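Local coordinates for uncharacterized protein Q7W7N7_BORPA (Bordetella parapertussis 12822, PDB 3CPK) that is of unknown function and belongs to the DUF498/DUF598 family, with an Xcc1710-like domain built around a mixed beta-sheet, at residues A42-Q47 and Q58-L63. Sequence-based numbering, arbitrary orientation.
Sequences ASWPVQ and QQAAGL
Trp-44 packs on Ala-60, and Pro-45 on Gln-59, where the chain leaves edge strand 42-43 of the mixed five-stranded sheet and runs past the last turn of helix 54-61, within the alpha/beta domain of the DUF498/DUF598 family. The indole lies with its pyrrole part nearest the helix: NE1 of Trp-44 is 3.6 Å from CB of Ala-60, and CD1 of Trp-44 is 4.0 Å from the same methyl, which approaches the ring obliquely. With CG of Trp-44 anti to the backbone N (chi1 -169°), the ring is carried in toward the helix, where its N-H is hydrogen-bonded to the carbonyl oxygen of Leu-56, so this buried polar atom is satisfied. CG2 of Val-46 sits centrally over one face of the Trp-44 indole, 3.9 Å from its plane. An inverse gamma turn centred on Pro-45, in which N of Val-46 bonds to O of Trp-44 at 2.7 Å, folds the chain so that this methyl can lie over the ring. At the exposed margin, the extended end of Gln-59 comes in against the proline ring from the opposite direction, and NE2 of Gln-59 lies 3.8 Å from CD of Pro-45.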
loop_
_atom_site.group_PDB
_atom_site.type_symbol
_atom_site.label_atom_id
_atom_site.label_comp_id
_atom_site.label_asym_id
_atom_site.label_seq_id
_atom_site.Cartn_x
_atom_site.Cartn_y
_atom_site.Cartn_z
ATOM N N ALA A 42 -7.123 -4.300 -5.047
ATOM C CA ALA A 42 -7.851 -5.156 -4.124
ATOM C C ALA A 42 -8.235 -4.485 -2.818
ATOM O O ALA A 42 -7.594 -3.522 -2.394
ATOM C CB ALA A 42 -7.031 -6.409 -3.831
ATOM N N SER A 43 -9.292 -5.001 -2.187
ATOM C CA SER A 43 -9.730 -4.496 -0.895
ATOM C C SER A 43 -8.879 -5.174 0.145
ATOM O O SER A 43 -8.558 -6.368 0.106
ATOM C CB SER A 43 -11.217 -4.798 -0.657
ATOM O OG SER A 43 -11.491 -6.178 -0.821
ATOM N N TRP A 44 -8.541 -4.389 1.172
ATOM C CA TRP A 44 -7.685 -4.881 2.198
ATOM C C TRP A 44 -8.463 -4.796 3.506
ATOM O O TRP A 44 -8.802 -3.699 3.946
ATOM C CB TRP A 44 -6.443 -3.998 2.188
ATOM C CG TRP A 44 -5.311 -4.473 2.989
ATOM C CD1 TRP A 44 -4.827 -5.744 3.060
ATOM C CD2 TRP A 44 -4.472 -3.673 3.827
ATOM N NE1 TRP A 44 -3.738 -5.788 3.904
ATOM C CE2 TRP A 44 -3.506 -4.530 4.396
ATOM C CE3 TRP A 44 -4.458 -2.309 4.170
ATOM C CZ2 TRP A 44 -2.520 -4.074 5.270
ATOM C CZ3 TRP A 44 -3.474 -1.853 5.042
ATOM C CH2 TRP A 44 -2.527 -2.736 5.589
ATOM N N PRO A 45 -8.756 -5.954 4.143
ATOM C CA PRO A 45 -9.502 -6.094 5.405
ATOM C C PRO A 45 -8.917 -5.417 6.641
ATOM O O PRO A 45 -8.538 -6.092 7.596
ATOM C CB PRO A 45 -9.589 -7.613 5.598
ATOM C CG PRO A 45 -9.320 -8.183 4.249
ATOM C CD PRO A 45 -8.255 -7.270 3.717
ATOM N N VAL A 46 -8.864 -4.090 6.636
ATOM C CA VAL A 46 -8.302 -3.339 7.744
ATOM C C VAL A 46 -8.985 -2.048 7.844
ATOM O O VAL A 46 -9.647 -1.555 6.868
ATOM C CB VAL A 46 -6.789 -3.123 7.605
ATOM C CG1 VAL A 46 -6.223 -2.392 8.821
ATOM C CG2 VAL A 46 -6.093 -4.448 7.431
ATOM N N GLN A 47 -8.940 -1.565 9.069
ATOM C CA GLN A 47 -9.654 -0.397 9.425
ATOM C C GLN A 47 -8.987 0.533 10.406
ATOM O O GLN A 47 -9.335 1.719 10.511
ATOM C CB GLN A 47 -11.012 -0.890 9.907
ATOM C CG GLN A 47 -12.090 0.146 9.991
ATOM C CD GLN A 47 -13.485 -0.453 10.021
ATOM O OE1 GLN A 47 -13.653 -1.673 10.052
ATOM N NE2 GLN A 47 -14.498 0.414 10.012
ATOM N N GLN A 58 1.410 -9.432 4.548
ATOM C CA GLN A 58 1.877 -10.394 3.560
ATOM C C GLN A 58 0.854 -10.680 2.478
ATOM O O GLN A 58 1.210 -10.970 1.342
ATOM C CB GLN A 58 2.300 -11.683 4.254
ATOM C CG GLN A 58 3.628 -11.529 4.977
ATOM C CD GLN A 58 3.796 -12.509 6.115
ATOM O OE1 GLN A 58 4.156 -12.119 7.228
ATOM N NE2 GLN A 58 3.540 -13.790 5.848
ATOM N N GLN A 59 -0.422 -10.600 2.816
ATOM C CA GLN A 59 -1.440 -10.837 1.808
ATOM C C GLN A 59 -1.463 -9.645 0.850
ATOM O O GLN A 59 -1.694 -9.802 -0.345
ATOM C CB GLN A 59 -2.793 -11.054 2.486
ATOM C CG GLN A 59 -3.939 -10.203 1.992
ATOM C CD GLN A 59 -5.238 -10.584 2.669
ATOM O OE1 GLN A 59 -5.230 -11.253 3.705
ATOM N NE2 GLN A 59 -6.360 -10.157 2.098
ATOM N N ALA A 60 -1.199 -8.455 1.383
ATOM C CA ALA A 60 -1.172 -7.236 0.580
ATOM C C ALA A 60 0.041 -7.257 -0.355
ATOM O O ALA A 60 -0.058 -6.940 -1.545
ATOM C CB ALA A 60 -1.110 -6.012 1.490
ATOM N N ALA A 61 1.186 -7.626 0.207
ATOM C CA ALA A 61 2.421 -7.722 -0.544
ATOM C C ALA A 61 2.323 -8.933 -1.475
ATOM O O ALA A 61 2.837 -8.915 -2.592
ATOM C CB ALA A 61 3.596 -7.891 0.422
ATOM N N GLY A 62 1.635 -9.971 -0.999
ATOM C CA GLY A 62 1.476 -11.215 -1.737
ATOM C C GLY A 62 0.966 -11.167 -3.161
ATOM O O GLY A 62 0.844 -12.209 -3.804
ATOM N N LEU A 63 0.630 -9.984 -3.654
ATOM C CA LEU A 63 0.173 -9.871 -5.030
ATOM C C LEU A 63 1.389 -9.408 -5.809
ATOM O O LEU A 63 1.612 -8.209 -5.970
ATOM C CB LEU A 63 -0.940 -8.853 -5.146
#